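Local coordinates for SnoaL-like domain-containing protein (Agrobacterium tumefaciens str. C58, PDB 3DXO) that is of unknown function but, as a SnoaL-like member of the NTF2 clan, is a putative isomerase that probably binds a small molecule in its cone-shaped fold, at residues Y65-A70 and W84-P89; D40-G45 and G114-A119; Q30-N35 and G107-V112; R23-V28 and G50-I55; T3-I8 and N78-S83. All blocks are in the same frame, centred on the assembly; numbering follows the deposited sequence. Where two conformers were deposited one is given.

How the contacts relate
Contacts 1, 2, 3 and 5 all reach one mixed, strongly curved sheet, whereas contact 4 packs two of the helices that close over it. Contacts 1 and 5 share strand 79-87, their centres about 18 Å apart, and touch through the backbone bond from Ala-70 to Ser-83. Contacts 2 and 3 share strand 109-117 and lie about 19 Å apart, centre to centre. Contacts 3 and 4 share helix 21-31, and Trp-32 packs on Ile-51 between them. Side chains of contacts 1, 2 and 4 (Trp-84, Asp-40, Arg-24) come within about 3 to 4 Å of bound di(hydroxyethyl)ether, consistent with a pocket between helices and sheet. Contacts 2 and 5 also meet the second subunit.

Contact 1: residues Y65-A70 and W84-P89; sequences YRFVLA and WRLISP
Arg-66 and Ile-87, then Val-68 and Arg-85, face each other as antiparallel hydrogen-bonded pairs, and four backbone bonds join them. Arg-66 N reaches Ile-87 O at 2.9 Å, and the return bond from Ile-87 N to Arg-66 O is equally long. Arg-85 N lies 2.7 Å from Val-68 O. Between these pairs, Phe-67 and Leu-86 form a non-hydrogen-bonded pair.

Two aromatic contacts follow. The Phe-67 ring turns its edge to the indole face of Trp-84 in a T-shaped pair, centroids 5.4 Å apart and planes at 79°. With CG of Trp-84 between its backbone N and carbonyl carbon (chi1 54°), the six-membered ring offers a face to Phe-67 CD2. Past the paired strand ends, Pro-89 CD sits over the middle of the Tyr-65 ring, 3.9 Å from its centroid, a CH-pi contact.

Aliphatic packing fills the rest. Leu-86 CD1 bridges Tyr-65 CB and the Phe-67 ring, while the beta-branched Val-68 and Ile-87, well suited to a strand, meet on the other side of the sheet through CG2 and CG1 at 3.9 Å. Trp-84 NE1 is bonded to Asp-99, and Arg-85 makes a salt bridge to Asp-93.

Helix 3-17 packs on Phe-67 and Leu-69, so this beta hairpin of strands 66-76 and 79-87 shows the helix-against-sheet layout of the NTF2-like fold.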
# COMPACT_ATOMS: atom_id res chain seq x y z
N TYR B 65 5.48 22.47 -9.31
CA TYR B 65 4.44 21.46 -9.08
C TYR B 65 4.09 21.34 -7.59
O TYR B 65 4.86 21.72 -6.74
CB TYR B 65 4.82 20.11 -9.68
CG TYR B 65 4.71 20.09 -11.20
CD1 TYR B 65 5.66 20.70 -11.99
CD2 TYR B 65 3.62 19.50 -11.85
CE1 TYR B 65 5.55 20.73 -13.37
CE2 TYR B 65 3.51 19.51 -13.23
CZ TYR B 65 4.47 20.13 -13.98
OH TYR B 65 4.39 20.15 -15.36
N ARG B 66 2.89 20.86 -7.30
CA ARG B 66 2.47 20.69 -5.92
C ARG B 66 1.82 19.34 -5.76
O ARG B 66 1.37 18.74 -6.73
CB ARG B 66 1.47 21.74 -5.59
CG ARG B 66 2.01 23.10 -5.43
CD ARG B 66 0.91 24.11 -5.67
NE ARG B 66 -0.26 23.72 -4.89
CZ ARG B 66 -1.52 24.02 -5.21
NH1 ARG B 66 -1.79 24.71 -6.35
NH2 ARG B 66 -2.51 23.60 -4.40
N PHE B 67 1.74 18.86 -4.53
CA PHE B 67 1.12 17.56 -4.21
C PHE B 67 -0.05 17.80 -3.26
O PHE B 67 0.18 18.12 -2.12
CB PHE B 67 2.18 16.63 -3.59
CG PHE B 67 3.45 16.57 -4.38
CD1 PHE B 67 4.47 17.48 -4.16
CD2 PHE B 67 3.60 15.66 -5.39
CE1 PHE B 67 5.63 17.45 -4.91
CE2 PHE B 67 4.77 15.61 -6.15
CZ PHE B 67 5.78 16.51 -5.91
N VAL B 68 -1.28 17.64 -3.73
CA VAL B 68 -2.46 17.96 -2.94
C VAL B 68 -3.20 16.69 -2.57
O VAL B 68 -3.44 15.80 -3.39
CB VAL B 68 -3.39 18.90 -3.73
CG1 VAL B 68 -4.61 19.22 -2.94
CG2 VAL B 68 -2.64 20.14 -4.15
N LEU B 69 -3.62 16.63 -1.31
CA LEU B 69 -4.29 15.47 -0.78
C LEU B 69 -5.61 15.27 -1.53
O LEU B 69 -6.25 16.23 -1.90
CB LEU B 69 -4.52 15.66 0.72
CG LEU B 69 -5.02 14.52 1.61
CD1 LEU B 69 -4.02 13.36 1.71
CD2 LEU B 69 -5.31 15.10 2.98
N ALA B 70 -5.94 14.00 -1.81
CA ALA B 70 -7.16 13.60 -2.48
C ALA B 70 -7.85 12.57 -1.57
O ALA B 70 -7.21 11.67 -1.04
CB ALA B 70 -6.86 12.98 -3.83
N TRP B 84 -2.88 11.46 -3.38
CA TRP B 84 -2.63 12.86 -3.68
C TRP B 84 -2.62 13.07 -5.19
O TRP B 84 -2.40 12.13 -5.92
CB TRP B 84 -1.28 13.29 -3.09
CG TRP B 84 -0.19 12.40 -3.52
CD1 TRP B 84 0.28 11.32 -2.85
CD2 TRP B 84 0.55 12.47 -4.76
NE1 TRP B 84 1.29 10.72 -3.58
CE2 TRP B 84 1.47 11.40 -4.75
CE3 TRP B 84 0.53 13.33 -5.86
CZ2 TRP B 84 2.34 11.14 -5.82
CZ3 TRP B 84 1.42 13.08 -6.92
CH2 TRP B 84 2.31 12.00 -6.88
N ARG B 85 -2.82 14.31 -5.61
CA ARG B 85 -2.82 14.70 -7.00
C ARG B 85 -1.64 15.65 -7.25
O ARG B 85 -1.28 16.44 -6.37
CB ARG B 85 -4.12 15.45 -7.33
CG ARG B 85 -5.43 14.70 -7.05
CD ARG B 85 -5.48 13.34 -7.73
NE ARG B 85 -5.30 13.46 -9.16
CZ ARG B 85 -5.01 12.45 -9.97
NH1 ARG B 85 -4.87 11.23 -9.47
NH2 ARG B 85 -4.85 12.66 -11.27
N LEU B 86 -1.06 15.58 -8.44
CA LEU B 86 0.04 16.45 -8.82
C LEU B 86 -0.52 17.61 -9.60
O LEU B 86 -1.06 17.40 -10.69
CB LEU B 86 1.06 15.69 -9.69
CG LEU B 86 2.37 16.36 -10.13
CD1 LEU B 86 3.20 16.81 -8.96
CD2 LEU B 86 3.15 15.39 -10.99
N ILE B 87 -0.39 18.82 -9.04
CA ILE B 87 -0.89 20.05 -9.66
C ILE B 87 0.23 20.93 -10.29
O ILE B 87 1.26 21.26 -9.67
CB ILE B 87 -1.77 20.88 -8.67
CG1 ILE B 87 -2.87 20.00 -8.02
CG2 ILE B 87 -2.37 22.09 -9.37
CD1 ILE B 87 -3.81 19.29 -8.96
N SER B 88 -0.01 21.26 -11.55
CA SER B 88 0.87 22.05 -12.40
C SER B 88 0.95 23.48 -11.90
O SER B 88 0.06 23.93 -11.18
CB SER B 88 0.28 21.99 -13.81
OG SER B 88 0.72 23.02 -14.66
N PRO B 89 2.03 24.21 -12.23
CA PRO B 89 2.10 25.61 -11.87
C PRO B 89 0.85 26.39 -12.28
O PRO B 89 0.37 27.23 -11.51
CB PRO B 89 3.33 26.08 -12.62
CG PRO B 89 4.20 24.88 -12.64
CD PRO B 89 3.27 23.76 -12.89

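Contact 2: residues D40-G45 and G114-A119; sequences DPLMQG and GFLDGA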
# COMPACT_ATOMS: atom_id res chain seq x y z
N ASP B 40 9.17 4.23 -4.71
CA ASP B 40 7.99 4.40 -5.58
C ASP B 40 8.41 3.93 -6.99
O ASP B 40 9.52 3.41 -7.17
CB ASP B 40 7.42 5.84 -5.51
CG ASP B 40 8.30 6.90 -6.20
OD1 ASP B 40 9.13 6.59 -7.10
OD2 ASP B 40 8.12 8.07 -5.84
N PRO B 41 7.54 4.11 -8.01
CA PRO B 41 7.99 3.56 -9.32
C PRO B 41 9.17 4.29 -9.98
O PRO B 41 9.77 3.74 -10.90
CB PRO B 41 6.75 3.68 -10.22
CG PRO B 41 5.61 4.11 -9.30
CD PRO B 41 6.22 4.74 -8.07
N LEU B 42 9.49 5.49 -9.54
CA LEU B 42 10.56 6.29 -10.14
C LEU B 42 11.78 6.52 -9.24
O LEU B 42 12.84 6.93 -9.71
CB LEU B 42 10.00 7.68 -10.44
CG LEU B 42 8.76 7.78 -11.33
CD1 LEU B 42 8.20 9.23 -11.43
CD2 LEU B 42 9.12 7.20 -12.71
N MSE B 43 11.64 6.25 -7.96
CA MSE B 43 12.62 6.61 -6.96
C MSE B 43 12.79 5.66 -5.80
O MSE B 43 11.91 4.82 -5.51
CB MSE B 43 12.08 7.86 -6.25
CG MSE B 43 12.39 9.17 -6.82
SE MSE B 43 11.34 10.45 -5.83
CE MSE B 43 9.97 10.52 -7.14
N GLN B 44 13.88 5.88 -5.07
CA GLN B 44 14.12 5.19 -3.82
C GLN B 44 15.08 6.03 -2.97
O GLN B 44 15.79 6.88 -3.49
CB GLN B 44 14.64 3.77 -4.06
CG GLN B 44 16.05 3.67 -4.63
CD GLN B 44 16.42 2.24 -5.00
OE1 GLN B 44 15.63 1.31 -4.83
NE2 GLN B 44 17.63 2.06 -5.51
N GLY B 45 15.06 5.83 -1.66
CA GLY B 45 16.00 6.52 -0.79
C GLY B 45 16.05 5.86 0.57
O GLY B 45 15.16 5.08 0.89
N GLY B 114 5.21 3.97 -2.47
CA GLY B 114 4.32 4.74 -3.32
C GLY B 114 3.98 4.10 -4.65
O GLY B 114 4.76 3.28 -5.17
N PHE B 115 2.83 4.48 -5.21
CA PHE B 115 2.35 3.99 -6.51
C PHE B 115 1.80 5.18 -7.34
O PHE B 115 1.42 6.18 -6.78
CB PHE B 115 1.27 2.94 -6.32
CG PHE B 115 1.71 1.73 -5.53
CD1 PHE B 115 1.62 1.71 -4.14
CD2 PHE B 115 2.21 0.61 -6.19
CE1 PHE B 115 2.03 0.61 -3.41
CE2 PHE B 115 2.61 -0.51 -5.47
CZ PHE B 115 2.52 -0.52 -4.07
N LEU B 116 1.76 5.06 -8.66
CA LEU B 116 1.24 6.14 -9.51
C LEU B 116 -0.18 5.84 -9.97
O LEU B 116 -0.53 4.68 -10.18
CB LEU B 116 2.14 6.36 -10.72
CG LEU B 116 3.44 7.09 -10.35
CD1 LEU B 116 4.44 6.96 -11.53
CD2 LEU B 116 3.27 8.61 -9.88
N ASP B 117 -0.97 6.91 -10.10
CA ASP B 117 -2.36 6.87 -10.53
C ASP B 117 -2.59 7.83 -11.70
O ASP B 117 -1.97 8.88 -11.75
CB ASP B 117 -3.29 7.32 -9.39
CG ASP B 117 -3.06 6.57 -8.10
OD1 ASP B 117 -2.86 5.34 -8.19
OD2 ASP B 117 -3.08 7.17 -7.01
N GLY B 118 -3.48 7.49 -12.62
CA GLY B 118 -3.91 8.39 -13.68
C GLY B 118 -5.14 9.15 -13.15
O GLY B 118 -5.08 9.71 -12.05
N ALA B 119 -6.26 9.18 -13.88
CA ALA B 119 -7.45 9.86 -13.35
C ALA B 119 -8.37 8.85 -12.64
O ALA B 119 -8.36 8.74 -11.40
CB ALA B 119 -8.20 10.60 -14.48
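Pro-41 and Leu-116 meet at an angle: the pyrrolidine CG of Pro-41 lies 3.8 Å from CD1 of Leu-116, whose side chain leans over from the neighbouring strand. CG of Leu-116 is set opposite its own carbonyl carbon (chi1 -75°), and that turn brings its CD1 and CG against Pro-41 CG. Leu-42 adds a looser touch, its CD1 4.4 Å from the same Leu-116 CD1. Rigid and apolar, proline suits a turn whose flank is met by a leucine.

Next to Gly-114 the backbone takes over. The carbonyl of Gly-114 is approached by Asp-40 CA at 3.4 Å, a CA-H...O contact, and by Pro-41 CD at 3.6 Å. Gly-114, lacking a side chain, lets both residues approach. The same Gly-114 O accepts a hydrogen bond from His-76 of the second subunit, which also packs on Pro-41.

The carboxylate of Asp-40 turns back into its own loop. Its OD1 accepts from Leu-42 N at 2.7 Å, on the anti side and 29° out of the carboxylate plane, with a weak second bond from Met-43 N; OD2 is held by Tyr-38. A bound di(hydroxyethyl)ether about 3 Å from this side chain, nearest atoms, may mark a pocket. Asp-40 N is also bonded to Met-43 O, at 2.9 Å. The result is an Asx turn within the tight connection of the beta hairpin formed by strands 36-39 and 44-46, placed beside strand 109-117 at the dimer interface.

Contact 3: residues Q30-N35 and G107-V112; sequences QAWAEN and GRIDNV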
# COMPACT_ATOMS: atom_id res chain seq x y z
N GLN B 30 12.32 15.71 11.75
CA GLN B 30 11.30 15.53 12.78
C GLN B 30 10.38 14.33 12.52
O GLN B 30 10.22 13.45 13.37
CB GLN B 30 10.44 16.80 12.94
CG GLN B 30 11.20 18.09 13.30
CD GLN B 30 11.81 18.10 14.70
OE1 GLN B 30 12.91 18.62 14.89
NE2 GLN B 30 11.11 17.53 15.69
N ALA B 31 9.81 14.27 11.32
CA ALA B 31 8.84 13.22 10.97
C ALA B 31 9.43 11.85 10.64
O ALA B 31 8.85 10.82 10.97
CB ALA B 31 7.96 13.69 9.79
N TRP B 32 10.57 11.82 9.96
CA TRP B 32 11.16 10.53 9.55
C TRP B 32 12.12 9.89 10.54
O TRP B 32 12.82 10.60 11.25
CB TRP B 32 11.91 10.70 8.23
CG TRP B 32 11.12 10.49 6.98
CD1 TRP B 32 11.23 9.43 6.13
CD2 TRP B 32 10.14 11.35 6.41
NE1 TRP B 32 10.38 9.58 5.06
CE2 TRP B 32 9.70 10.75 5.21
CE3 TRP B 32 9.59 12.57 6.79
CZ2 TRP B 32 8.74 11.31 4.40
CZ3 TRP B 32 8.64 13.14 5.97
CH2 TRP B 32 8.22 12.51 4.79
N ALA B 33 12.18 8.56 10.55
CA ALA B 33 13.11 7.81 11.39
C ALA B 33 14.52 7.75 10.78
O ALA B 33 14.70 8.00 9.59
CB ALA B 33 12.60 6.41 11.61
N GLU B 34 15.51 7.45 11.61
CA GLU B 34 16.89 7.31 11.14
C GLU B 34 16.98 6.09 10.23
O GLU B 34 17.56 6.16 9.15
CB GLU B 34 17.90 7.28 12.30
CG GLU B 34 17.93 8.62 13.04
CD GLU B 34 19.07 8.80 14.05
OE1 GLU B 34 19.72 7.82 14.48
OE2 GLU B 34 19.32 9.97 14.42
N ASN B 35 16.39 4.97 10.65
CA ASN B 35 16.30 3.79 9.81
C ASN B 35 15.00 3.92 9.08
O ASN B 35 13.98 3.47 9.61
CB ASN B 35 16.24 2.51 10.63
CG ASN B 35 17.51 2.23 11.36
OD1 ASN B 35 18.34 3.12 11.58
ND2 ASN B 35 17.69 0.98 11.78
N GLY B 107 6.62 6.75 16.82
CA GLY B 107 5.84 7.69 16.02
C GLY B 107 6.46 8.28 14.75
O GLY B 107 5.84 9.14 14.13
N ARG B 108 7.65 7.85 14.34
CA ARG B 108 8.31 8.45 13.17
C ARG B 108 8.26 7.54 11.96
O ARG B 108 8.27 6.32 12.12
CB ARG B 108 9.74 8.86 13.53
CG ARG B 108 9.73 10.01 14.55
CD ARG B 108 11.02 10.21 15.34
NE ARG B 108 12.16 10.59 14.50
CZ ARG B 108 13.35 10.95 14.97
NH1 ARG B 108 13.58 11.02 16.28
NH2 ARG B 108 14.33 11.26 14.15
N ILE B 109 8.22 8.13 10.76
CA ILE B 109 8.07 7.36 9.51
C ILE B 109 9.30 6.48 9.21
O ILE B 109 10.40 6.98 9.00
CB ILE B 109 7.79 8.28 8.27
CG1 ILE B 109 6.53 9.14 8.52
CG2 ILE B 109 7.63 7.45 7.03
CD1 ILE B 109 6.16 10.08 7.41
N ASP B 110 9.10 5.17 9.18
CA ASP B 110 10.20 4.22 8.91
C ASP B 110 10.10 3.52 7.55
O ASP B 110 11.05 2.89 7.10
CB ASP B 110 10.33 3.16 10.02
CG ASP B 110 9.13 2.23 10.14
OD1 ASP B 110 8.20 2.29 9.32
OD2 ASP B 110 9.12 1.43 11.08
N ASN B 111 8.97 3.63 6.88
CA ASN B 111 8.81 2.94 5.61
C ASN B 111 7.71 3.53 4.74
O ASN B 111 6.61 3.76 5.23
CB ASN B 111 8.51 1.46 5.89
CG ASN B 111 8.98 0.55 4.75
OD1 ASN B 111 10.02 0.81 4.13
ND2 ASN B 111 8.23 -0.53 4.49
N VAL B 112 8.00 3.80 3.47
CA VAL B 112 6.98 4.32 2.56
C VAL B 112 7.04 3.63 1.21
O VAL B 112 8.11 3.50 0.62
CB VAL B 112 7.09 5.81 2.33
CG1 VAL B 112 6.09 6.24 1.24
CG2 VAL B 112 6.85 6.58 3.65
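A short parallel beta bridge, Trp-32 to Ile-109, joins the end of helix 21-31 to the start of strand 109-117. Two backbone bonds make it: Ile-109 N to Ala-31 O, 2.8 Å, and Ala-33 N to Ile-109 O, also 2.8 Å.

Side chains of the bridged pair run side by side toward the interior. Ile-109 CD1 sits over the six-membered ring of Trp-32, 4.0 Å from its centroid and nearly on the ring normal, a CH-pi contact. The extended isoleucine arm (chi2 180°) carries the methyl far enough to reach that benzo ring, and CG2 lies against NE1. Large, flat and mostly apolar, the indole suits a buried place, with Ile-51 and Ala-15 packing on it from two helices.

Arg-108 bends at chi3 (63°) to bring its guanidinium edge to Trp-32 O, which accepts weak bonds from NE and NH2, both 3.3 Å. Gln-48 donates to the same oxygen, so this carbonyl just past the helix end is well supplied.

Beyond the bridge, Asp-110 and Asn-111 both face Ser-102 of strand 93-103 in a classic beta bulge. The contact itself is a helix-to-strand junction, in which a parallel bridge attaches the residues that follow helix 21-31 to strand 109-117.

Contact 4: residues R23-V28 and G50-I55; sequences RRRHLV and GIAAMI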
# COMPACT_ATOMS: atom_id res chain seq x y z
N ARG B 23 14.50 24.08 5.44
CA ARG B 23 13.33 23.79 6.24
C ARG B 23 12.90 22.35 6.06
O ARG B 23 12.49 21.71 7.03
CB ARG B 23 12.20 24.72 5.89
CG ARG B 23 12.49 26.13 6.34
CD ARG B 23 11.30 27.03 6.11
NE ARG B 23 11.58 28.39 6.59
CZ ARG B 23 10.70 29.38 6.69
NH1 ARG B 23 9.41 29.17 6.42
NH2 ARG B 23 11.08 30.56 7.15
N ARG B 24 13.05 21.84 4.85
CA ARG B 24 12.69 20.46 4.57
C ARG B 24 13.56 19.46 5.31
O ARG B 24 13.06 18.44 5.76
CB ARG B 24 12.79 20.23 3.11
CG ARG B 24 11.93 19.10 2.59
CD ARG B 24 12.08 18.98 1.06
NE ARG B 24 12.41 20.33 0.57
CZ ARG B 24 12.56 20.68 -0.67
NH1 ARG B 24 12.37 19.80 -1.56
NH2 ARG B 24 12.86 21.91 -1.01
N ARG B 25 14.86 19.73 5.45
CA ARG B 25 15.69 18.79 6.23
C ARG B 25 15.16 18.70 7.64
O ARG B 25 15.00 17.62 8.20
CB ARG B 25 17.15 19.20 6.28
CG ARG B 25 17.79 19.14 4.97
CD ARG B 25 19.27 19.44 5.08
NE ARG B 25 19.72 19.80 3.75
CZ ARG B 25 20.03 21.02 3.32
NH1 ARG B 25 20.07 22.10 4.15
NH2 ARG B 25 20.37 21.16 2.04
N HIS B 26 14.86 19.86 8.19
CA HIS B 26 14.27 19.99 9.53
C HIS B 26 12.97 19.18 9.63
O HIS B 26 12.73 18.48 10.57
CB HIS B 26 14.03 21.48 9.88
CG HIS B 26 13.01 21.71 10.97
ND1 HIS B 26 13.28 21.53 12.31
CD2 HIS B 26 11.72 22.14 10.90
CE1 HIS B 26 12.20 21.79 13.01
NE2 HIS B 26 11.24 22.17 12.19
N LEU B 27 12.13 19.30 8.61
CA LEU B 27 10.85 18.59 8.62
C LEU B 27 11.03 17.06 8.56
O LEU B 27 10.40 16.35 9.32
CB LEU B 27 9.94 19.04 7.46
CG LEU B 27 9.40 20.49 7.39
CD1 LEU B 27 8.60 20.77 6.12
CD2 LEU B 27 8.59 20.78 8.64
N VAL B 28 11.88 16.59 7.64
CA VAL B 28 12.21 15.16 7.50
C VAL B 28 12.90 14.69 8.80
O VAL B 28 12.57 13.62 9.34
CB VAL B 28 13.13 14.88 6.29
CG1 VAL B 28 13.70 13.45 6.32
CG2 VAL B 28 12.40 15.17 4.99
N GLY B 50 19.11 11.05 2.91
CA GLY B 50 18.76 10.53 1.60
C GLY B 50 17.39 10.90 1.09
O GLY B 50 17.23 11.24 -0.08
N ILE B 51 16.40 10.81 1.98
CA ILE B 51 15.03 11.16 1.62
C ILE B 51 14.92 12.66 1.38
O ILE B 51 14.30 13.09 0.41
CB ILE B 51 14.04 10.63 2.64
CG1 ILE B 51 13.90 9.12 2.39
CG2 ILE B 51 12.74 11.32 2.48
CD1 ILE B 51 13.01 8.41 3.34
N ALA B 52 15.56 13.45 2.24
CA ALA B 52 15.60 14.91 2.03
C ALA B 52 16.23 15.22 0.64
O ALA B 52 15.68 16.02 -0.13
CB ALA B 52 16.38 15.62 3.16
N ALA B 53 17.34 14.54 0.33
CA ALA B 53 18.03 14.73 -0.96
C ALA B 53 17.11 14.30 -2.12
O ALA B 53 16.88 15.05 -3.07
CB ALA B 53 19.36 13.99 -1.00
N MSE B 54 16.53 13.11 -2.00
CA MSE B 54 15.59 12.59 -3.00
C MSE B 54 14.47 13.58 -3.31
O MSE B 54 14.22 13.88 -4.47
CB MSE B 54 14.99 11.28 -2.50
CG MSE B 54 14.25 10.48 -3.51
SE MSE B 54 13.28 9.10 -2.59
CE MSE B 54 12.01 10.18 -1.76
N ILE B 55 13.80 14.10 -2.28
CA ILE B 55 12.70 15.04 -2.48
C ILE B 55 13.19 16.29 -3.20
O ILE B 55 12.55 16.80 -4.09
CB ILE B 55 12.04 15.44 -1.15
CG1 ILE B 55 11.37 14.22 -0.49
CG2 ILE B 55 10.99 16.57 -1.39
CD1 ILE B 55 10.96 14.39 0.95
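Arg-24 and Ile-55 form the tighter part of this helix-helix contact. Ile-55 CG2 meets the edge of the Arg-24 guanidinium near its plane, 3.5 Å from NH1, and lies 3.6 Å from Arg-24 CD. The arginine reaches across because its CG is turned opposite the backbone N (chi1 -155°), and the bend at chi3 then lays the charged end beside the isoleucine. So long a side chain can touch its neighbour twice, here with the methylene CD and with the guanidinium edge; Arg-59 is a nearby like charge.

Looser contacts follow along helix 21-31. Val-28 CG2 lies 4.4 Å from both Ala-52 CB and Ile-55 CD1, apolar packing without any hydrogen bond. The small Ala-52 lets the backbones come close, its CA 5.7 Å from that of Arg-25. On the solvent side, exposed Arg-25 touches Ala-52 CB merely through CG, at 4.2 Å, and its guanidinium makes a long, weak ion pair with Glu-22.

The axes of segments 23-28 and 50-55 pass 9.5 Å apart, their directions differing by 137°. Trp-16 of helix 3-17 covers Ile-55 too, and a bound di(hydroxyethyl)ether lies near Arg-24. Three helices thus pack together against one side of the curved sheet, as in other NTF2-like proteins.

Contact 5: residues T3-I8 and N78-S83; sequences TQHLTI and NFTRFS
The imidazole of His-5 has Thr-80 OG1 at its edge, in the ring plane, and the amide carbon of Gln-4 over one face. ND1 of His-5 and Thr-80 OG1 are 2.8 Å apart in a nearly straight hydrogen bond (170°) in which either could be the donor. The carbonyl of Phe-79 approaches the same ring obliquely, its O near CE1 but not hydrogen-bonded to ND1.

Threonine suits this buried place opposite a histidine because its hydroxyl serves the ring while its methyl packs. OG1 lies beside the backbone N (chi1 -62°), which leaves CG2 of Thr-80 to meet His-5 CB at 3.8 Å and the backbone His-5 O at 3.5 Å. The two side chains run antiparallel, each passing beside the other. One helical turn on, Ile-8 sends CD1 to within 3.4 Å of Thr-80 OG1, lending an aliphatic wall to that polar pair.

Within the helix, the Thr-7 hydroxyl folds back onto the carbonyl one turn earlier, OG1 3.1 Å from Thr-3 O, which Thr-7 N also uses.

The axes of segments 3-8 and 79-83 come within 8.3 Å, at 61°. Ile-8 packs on Leu-103 of strand 93-103 and Leu-6 on Leu-69 and Pro-73 of strand 66-76, while Phe-79 and Arg-81, pointing away from the helix, meet the second subunit.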
# COMPACT_ATOMS: atom_id res chain seq x y z
N THR B 3 -8.04 10.90 12.63
CA THR B 3 -7.24 12.15 12.69
C THR B 3 -5.76 11.84 12.72
O THR B 3 -4.97 12.52 12.05
CB THR B 3 -7.57 13.06 13.87
OG1 THR B 3 -8.91 13.56 13.72
CG2 THR B 3 -6.64 14.26 13.87
N GLN B 4 -5.36 10.82 13.48
CA GLN B 4 -3.96 10.39 13.47
C GLN B 4 -3.49 10.11 12.01
O GLN B 4 -2.38 10.51 11.64
CB GLN B 4 -3.75 9.22 14.46
CG GLN B 4 -2.36 8.48 14.43
CD GLN B 4 -2.41 7.03 13.84
OE1 GLN B 4 -1.70 6.72 12.88
NE2 GLN B 4 -3.23 6.16 14.44
N HIS B 5 -4.36 9.51 11.18
CA HIS B 5 -4.01 9.23 9.77
C HIS B 5 -4.00 10.47 8.89
O HIS B 5 -3.28 10.52 7.88
CB HIS B 5 -4.92 8.17 9.14
CG HIS B 5 -4.89 6.85 9.84
ND1 HIS B 5 -3.75 6.10 9.98
CD2 HIS B 5 -5.88 6.15 10.45
CE1 HIS B 5 -4.03 5.00 10.65
NE2 HIS B 5 -5.32 5.00 10.95
N LEU B 6 -4.82 11.47 9.24
CA LEU B 6 -4.86 12.71 8.46
C LEU B 6 -3.58 13.50 8.74
O LEU B 6 -2.90 13.98 7.79
CB LEU B 6 -6.12 13.53 8.78
CG LEU B 6 -6.27 14.85 8.03
CD1 LEU B 6 -6.20 14.65 6.51
CD2 LEU B 6 -7.55 15.58 8.45
N THR B 7 -3.24 13.59 10.02
CA THR B 7 -2.02 14.30 10.45
C THR B 7 -0.78 13.71 9.75
O THR B 7 0.08 14.44 9.24
CB THR B 7 -1.86 14.22 11.99
OG1 THR B 7 -3.02 14.80 12.61
CG2 THR B 7 -0.60 14.92 12.45
N ILE B 8 -0.72 12.38 9.70
CA ILE B 8 0.43 11.73 9.08
C ILE B 8 0.48 12.09 7.60
O ILE B 8 1.55 12.47 7.09
CB ILE B 8 0.40 10.20 9.34
CG1 ILE B 8 0.52 9.93 10.85
CG2 ILE B 8 1.52 9.51 8.58
CD1 ILE B 8 0.11 8.52 11.32
N ASN B 78 0.02 0.86 12.83
CA ASN B 78 1.00 1.88 12.45
C ASN B 78 0.99 2.15 10.94
O ASN B 78 1.92 2.75 10.41
CB ASN B 78 2.40 1.46 12.90
CG ASN B 78 2.91 0.23 12.16
OD1 ASN B 78 2.25 -0.81 12.12
ND2 ASN B 78 4.11 0.34 11.58
N PHE B 79 -0.06 1.71 10.24
CA PHE B 79 -0.18 1.99 8.80
C PHE B 79 -1.17 3.09 8.48
O PHE B 79 -2.28 3.13 9.02
CB PHE B 79 -0.60 0.74 8.01
CG PHE B 79 0.44 -0.33 7.99
CD1 PHE B 79 1.57 -0.19 7.19
CD2 PHE B 79 0.31 -1.45 8.78
CE1 PHE B 79 2.54 -1.16 7.17
CE2 PHE B 79 1.28 -2.43 8.76
CZ PHE B 79 2.40 -2.28 7.95
N THR B 80 -0.75 3.98 7.59
CA THR B 80 -1.59 5.02 7.03
C THR B 80 -1.57 4.91 5.50
O THR B 80 -0.55 4.60 4.91
CB THR B 80 -1.10 6.41 7.47
OG1 THR B 80 -1.20 6.50 8.90
CG2 THR B 80 -1.93 7.51 6.81
N ARG B 81 -2.72 5.11 4.88
CA ARG B 81 -2.85 5.13 3.43
C ARG B 81 -3.57 6.39 2.99
O ARG B 81 -4.58 6.78 3.57
CB ARG B 81 -3.67 3.97 2.90
CG ARG B 81 -4.03 4.17 1.42
CD ARG B 81 -4.88 3.09 0.82
NE ARG B 81 -6.20 3.00 1.41
CZ ARG B 81 -7.21 2.37 0.85
NH1 ARG B 81 -7.08 1.82 -0.34
NH2 ARG B 81 -8.38 2.30 1.46
N PHE B 82 -3.05 7.00 1.93
CA PHE B 82 -3.64 8.21 1.39
C PHE B 82 -3.23 8.40 -0.05
O PHE B 82 -2.26 7.78 -0.53
CB PHE B 82 -3.20 9.44 2.20
CG PHE B 82 -1.72 9.67 2.21
CD1 PHE B 82 -1.12 10.44 1.23
CD2 PHE B 82 -0.93 9.11 3.20
CE1 PHE B 82 0.28 10.64 1.23
CE2 PHE B 82 0.45 9.29 3.20
CZ PHE B 82 1.06 10.06 2.23
N SER B 83 -3.99 9.25 -0.73
CA SER B 83 -3.72 9.58 -2.13
C SER B 83 -3.60 11.08 -2.32
O SER B 83 -4.11 11.85 -1.52
CB SER B 83 -4.77 8.99 -3.06
OG SER B 83 -4.63 7.58 -3.06